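Local coordinates for protein cytochrome P450 CYP260B1 (Sorangium cellulosum, PDB 5HIW) that belongs to the cytochrome P450 family of haem proteins and holds protoporphyrin IX containing iron in a pocket inside a mainly helical fold, at residues D125-A128 / I129-M133; I147-N150 / D151-R155. One frame throughout, in Å; residues are numbered along the deposited sequence.

How the interactions relate
Both interactions are local, joining residues three to five apart along the chain, and they lie on consecutive helical elements whose side chains touch. Interaction 1 spans the break between helix 123-128 and helix 130-140; its inner side is buried and apolar, a methionine over a phenylalanine ring, while its aspartates, exposed and partly exposed, bond to Arg-377 and the Glu-122 backbone. Interaction 2 is regular helix within 147-162, more exposed, and depends on backbone bonds and an aspartate-arginine salt bridge. The two meet where Met-133 packs on Ile-147 and Asp-151, and where Ile-129 CD1 lies 3.8 Å from Arg-155 NH2, so apolar groups of interaction 1 lie against the ion pair of interaction 2.

Interaction 1: residues D125-A128 / I129-M133; sequences DDFA and ISMPM
Met-131 lays its CG methylene over one face of the Phe-127 ring, 4.1 Å from the centroid and only 10° off the ring normal, a CH-pi contact almost above the ring centre. The sulfur lies further out toward the rim of the ring: SD is 5.0 Å from the same centroid and meets the face obliquely, adding a Met-aromatic contact. The two side chains run side by side and point the same way. Met-131 has CG anti to its own carbonyl carbon (chi1 -76°), which sets the methylene over the ring, and the chain then leads away from it through SD to CE.

The backbone joins the same two residues, since Met-131 N donates to Phe-127 O at 3.0 Å with an N-H...O angle of 161°. One turn is thus closed by main chain and side chain together. Next to it, Pro-132 brings no N-H to the helix; its CD instead sits 3.1 Å from Ala-128 O, and that carbonyl is hydrogen-bonded by Ser-234 OG. Ser-130 OG, turned back over the preceding turn, makes at most a weak bond to Asp-125 O at 3.4 Å.

Further out, Asp-125 OD1 forms a salt bridge with Arg-377. Asp-126 OD2 accepts from Glu-122 N, and Asp-125 N donates to Glu-122 OE1, at the start of helix 123-128. Among helices 93-113, 232-245 and 341-358, buried Phe-127 touches Val-111, Leu-241 and Val-352, and Met-131 touches Val-104, Ala-108 and Leu-237. Here a short helix with a wider pi-type turn at 125-128 passes into helix 130-140, and an i to i+4 Met-aromatic pair spans the junction, packed within the helical part of the P450 fold with the side chain of Pro-132 about 8 Å from the bound haem.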
loop_
_atom_site.group_PDB
_atom_site.type_symbol
_atom_site.label_atom_id
_atom_site.label_comp_id
_atom_site.label_asym_id
_atom_site.label_seq_id
_atom_site.Cartn_x
_atom_site.Cartn_y
_atom_site.Cartn_z
ATOM N N ASP A 125 5.376 8.905 -12.329
ATOM C CA ASP A 125 5.196 8.177 -13.586
ATOM C C ASP A 125 6.400 7.330 -13.944
ATOM O O ASP A 125 6.237 6.190 -14.443
ATOM C CB ASP A 125 4.948 9.198 -14.717
ATOM C CG ASP A 125 3.551 9.805 -14.718
ATOM O OD1 ASP A 125 2.634 9.387 -13.986
ATOM O OD2 ASP A 125 3.342 10.760 -15.497
ATOM N N ASP A 126 7.622 7.872 -13.755
ATOM C CA ASP A 126 8.882 7.303 -14.265
ATOM C C ASP A 126 9.566 6.248 -13.336
ATOM O O ASP A 126 10.573 5.650 -13.707
ATOM C CB ASP A 126 9.922 8.487 -14.532
ATOM C CG ASP A 126 9.486 9.467 -15.732
ATOM O OD1 ASP A 126 8.660 9.011 -16.522
ATOM O OD2 ASP A 126 9.892 10.671 -15.798
ATOM N N PHE A 127 9.085 6.101 -12.108
ATOM C CA PHE A 127 9.636 5.164 -11.136
ATOM C C PHE A 127 8.524 4.510 -10.311
ATOM O O PHE A 127 8.453 3.269 -10.277
ATOM C CB PHE A 127 10.619 5.874 -10.235
ATOM C CG PHE A 127 11.288 4.981 -9.232
ATOM C CD1 PHE A 127 12.379 4.253 -9.567
ATOM C CD2 PHE A 127 10.733 4.834 -7.951
ATOM C CE1 PHE A 127 13.032 3.474 -8.621
ATOM C CE2 PHE A 127 11.354 4.041 -7.016
ATOM C CZ PHE A 127 12.494 3.352 -7.367
ATOM N N ALA A 128 7.715 5.293 -9.583
ATOM C CA ALA A 128 6.780 4.727 -8.622
ATOM C C ALA A 128 5.748 3.834 -9.322
ATOM O O ALA A 128 5.338 2.812 -8.784
ATOM C CB ALA A 128 6.111 5.773 -7.771
ATOM N N ILE A 129 5.351 4.193 -10.523
ATOM C CA ILE A 129 4.396 3.395 -11.262
ATOM C C ILE A 129 5.182 2.234 -11.940
ATOM O O ILE A 129 4.695 1.142 -12.028
ATOM C CB ILE A 129 3.685 4.262 -12.407
ATOM C CG1 ILE A 129 2.621 5.217 -11.875
ATOM C CG2 ILE A 129 3.048 3.365 -13.444
ATOM C CD1 ILE A 129 1.458 4.559 -11.225
ATOM N N SER A 130 6.274 2.579 -12.559
ATOM C CA SER A 130 7.090 1.678 -13.445
ATOM C C SER A 130 7.554 0.434 -12.732
ATOM O O SER A 130 7.570 -0.716 -13.288
ATOM C CB SER A 130 8.397 2.368 -13.843
ATOM O OG SER A 130 8.134 3.431 -14.653
ATOM N N MET A 131 7.893 0.610 -11.461
ATOM C CA MET A 131 8.320 -0.530 -10.605
ATOM C C MET A 131 7.272 -1.662 -10.508
ATOM O O MET A 131 7.543 -2.798 -10.947
ATOM C CB MET A 131 8.789 -0.044 -9.201
ATOM C CG MET A 131 10.142 0.583 -9.211
ATOM S SD MET A 131 11.429 -0.602 -9.690
ATOM C CE MET A 131 11.208 -1.797 -8.357
ATOM N N PRO A 132 6.098 -1.399 -9.952
ATOM C CA PRO A 132 5.100 -2.437 -9.924
ATOM C C PRO A 132 4.562 -2.901 -11.284
ATOM O O PRO A 132 4.199 -4.063 -11.422
ATOM C CB PRO A 132 3.992 -1.856 -9.064
ATOM C CG PRO A 132 4.235 -0.416 -9.087
ATOM C CD PRO A 132 5.686 -0.241 -9.148
ATOM N N MET A 133 4.582 -2.035 -12.324
ATOM C CA MET A 133 4.231 -2.508 -13.643
ATOM C C MET A 133 5.186 -3.611 -14.133
ATOM O O MET A 133 4.687 -4.644 -14.611
ATOM C CB MET A 133 4.220 -1.362 -14.677
ATOM C CG MET A 133 3.034 -0.443 -14.457
ATOM S SD MET A 133 2.905 0.832 -15.768
ATOM C CE MET A 133 2.333 -0.178 -17.112
#

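Interaction 2: residues I147-N150 / D151-R155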
loop_
_atom_site.group_PDB
_atom_site.type_symbol
_atom_site.label_atom_id
_atom_site.label_comp_id
_atom_site.label_asym_id
_atom_site.label_seq_id
_atom_site.Cartn_x
_atom_site.Cartn_y
_atom_site.Cartn_z
ATOM N N ILE A 147 1.720 -6.014 -20.834
ATOM C CA ILE A 147 1.858 -5.136 -19.588
ATOM C C ILE A 147 0.849 -3.991 -19.588
ATOM O O ILE A 147 0.132 -3.756 -18.590
ATOM C CB ILE A 147 3.280 -4.628 -19.397
ATOM C CG1 ILE A 147 4.138 -5.788 -18.898
ATOM C CG2 ILE A 147 3.329 -3.503 -18.370
ATOM C CD1 ILE A 147 5.624 -5.465 -18.889
ATOM N N ALA A 148 0.755 -3.262 -20.699
ATOM C CA ALA A 148 -0.310 -2.170 -20.783
ATOM C C ALA A 148 -1.764 -2.621 -20.653
ATOM O O ALA A 148 -2.643 -2.031 -19.931
ATOM C CB ALA A 148 -0.081 -1.358 -22.094
ATOM N N GLU A 149 -2.077 -3.731 -21.344
ATOM C CA GLU A 149 -3.404 -4.295 -21.311
ATOM C C GLU A 149 -3.742 -4.668 -19.863
ATOM O O GLU A 149 -4.819 -4.336 -19.335
ATOM C CB GLU A 149 -3.467 -5.521 -22.215
ATOM C CG GLU A 149 -4.790 -6.289 -22.160
ATOM C CD GLU A 149 -4.757 -7.596 -22.932
ATOM O OE1 GLU A 149 -3.734 -7.996 -23.471
ATOM O OE2 GLU A 149 -5.806 -8.205 -22.937
ATOM N N ASN A 150 -2.771 -5.346 -19.234
ATOM C CA ASN A 150 -2.971 -5.808 -17.881
ATOM C C ASN A 150 -3.004 -4.680 -16.823
ATOM O O ASN A 150 -3.790 -4.769 -15.882
ATOM C CB ASN A 150 -1.982 -6.901 -17.567
ATOM C CG ASN A 150 -2.375 -8.200 -18.268
ATOM O OD1 ASN A 150 -3.554 -8.425 -18.545
ATOM N ND2 ASN A 150 -1.407 -9.035 -18.546
ATOM N N ASP A 151 -2.224 -3.638 -17.055
ATOM C CA ASP A 151 -2.337 -2.425 -16.258
ATOM C C ASP A 151 -3.781 -1.895 -16.289
ATOM O O ASP A 151 -4.388 -1.641 -15.260
ATOM C CB ASP A 151 -1.345 -1.387 -16.744
ATOM C CG ASP A 151 -1.273 -0.161 -15.797
ATOM O OD1 ASP A 151 -0.526 -0.260 -14.760
ATOM O OD2 ASP A 151 -2.048 0.816 -16.051
ATOM N N ALA A 152 -4.346 -1.731 -17.480
ATOM C CA ALA A 152 -5.717 -1.306 -17.582
ATOM C C ALA A 152 -6.745 -2.248 -16.961
ATOM O O ALA A 152 -7.644 -1.771 -16.270
ATOM C CB ALA A 152 -6.095 -0.967 -19.008
ATOM N N LEU A 153 -6.563 -3.561 -17.121
ATOM C CA LEU A 153 -7.399 -4.535 -16.458
ATOM C C LEU A 153 -7.343 -4.427 -14.914
ATOM O O LEU A 153 -8.343 -4.371 -14.234
ATOM C CB LEU A 153 -7.098 -5.939 -16.932
ATOM C CG LEU A 153 -7.434 -6.393 -18.344
ATOM C CD1 LEU A 153 -6.912 -7.780 -18.526
ATOM C CD2 LEU A 153 -8.920 -6.284 -18.689
ATOM N N ILE A 154 -6.154 -4.374 -14.378
ATOM C CA ILE A 154 -5.999 -4.247 -12.937
ATOM C C ILE A 154 -6.594 -2.950 -12.380
ATOM O O ILE A 154 -7.244 -2.941 -11.359
ATOM C CB ILE A 154 -4.518 -4.419 -12.581
ATOM C CG1 ILE A 154 -4.038 -5.830 -12.952
ATOM C CG2 ILE A 154 -4.329 -4.254 -11.078
ATOM C CD1 ILE A 154 -2.516 -5.977 -12.988
ATOM N N ARG A 155 -6.327 -1.828 -13.037
ATOM C CA ARG A 155 -6.950 -0.532 -12.664
ATOM C C ARG A 155 -8.470 -0.610 -12.669
ATOM O O ARG A 155 -9.123 -0.111 -11.736
ATOM C CB ARG A 155 -6.333 0.634 -13.494
ATOM C CG ARG A 155 -4.850 0.850 -13.064
ATOM C CD ARG A 155 -4.211 2.090 -13.662
ATOM N NE ARG A 155 -2.766 1.888 -13.645
ATOM C CZ ARG A 155 -1.956 2.018 -12.584
ATOM N NH1 ARG A 155 -2.472 2.354 -11.418
ATOM N NH2 ARG A 155 -0.636 1.731 -12.667
#
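Asn-150 O receives Ile-154 N at 2.8 Å, with an N-H...O angle of 170°, and Ile-154 CG1 also lies 3.1 Å from this oxygen. It is one of four successive i to i+4 bonds across the contact; Asp-151 N to Ile-147 O, also 2.8 Å, is another. Leu-153 crosses the Asn-150 side chain obliquely, its CD1 3.4 Å from OD1, an amide oxygen that accepts a bond from Gln-183.

One residue on, Arg-155 grips the Asp-151 carboxylate side-on with two nitrogens. NE reaches OD2 at 2.7 Å, nearly in the guanidinium plane, while NH2 meets the syn lone pair of OD1 at 2.9 Å, OD1 standing 29° out of that plane, in a more bent bond than the one from NE. With CG anti to the backbone N (chi1 -171°), the carboxylate of Asp-151 lies alongside the helix where Arg-155 can grasp it. Tyr-230 OH also bonds OD1, and Glu-231 pairs with Arg-155 NH1, so the ion pair belongs to a wider polar network.

Different residues of helix 147-162 meet two other helices: Asn-150 and Leu-153 pack on helix 167-191, Ile-147 and Asp-151 on helix 130-140.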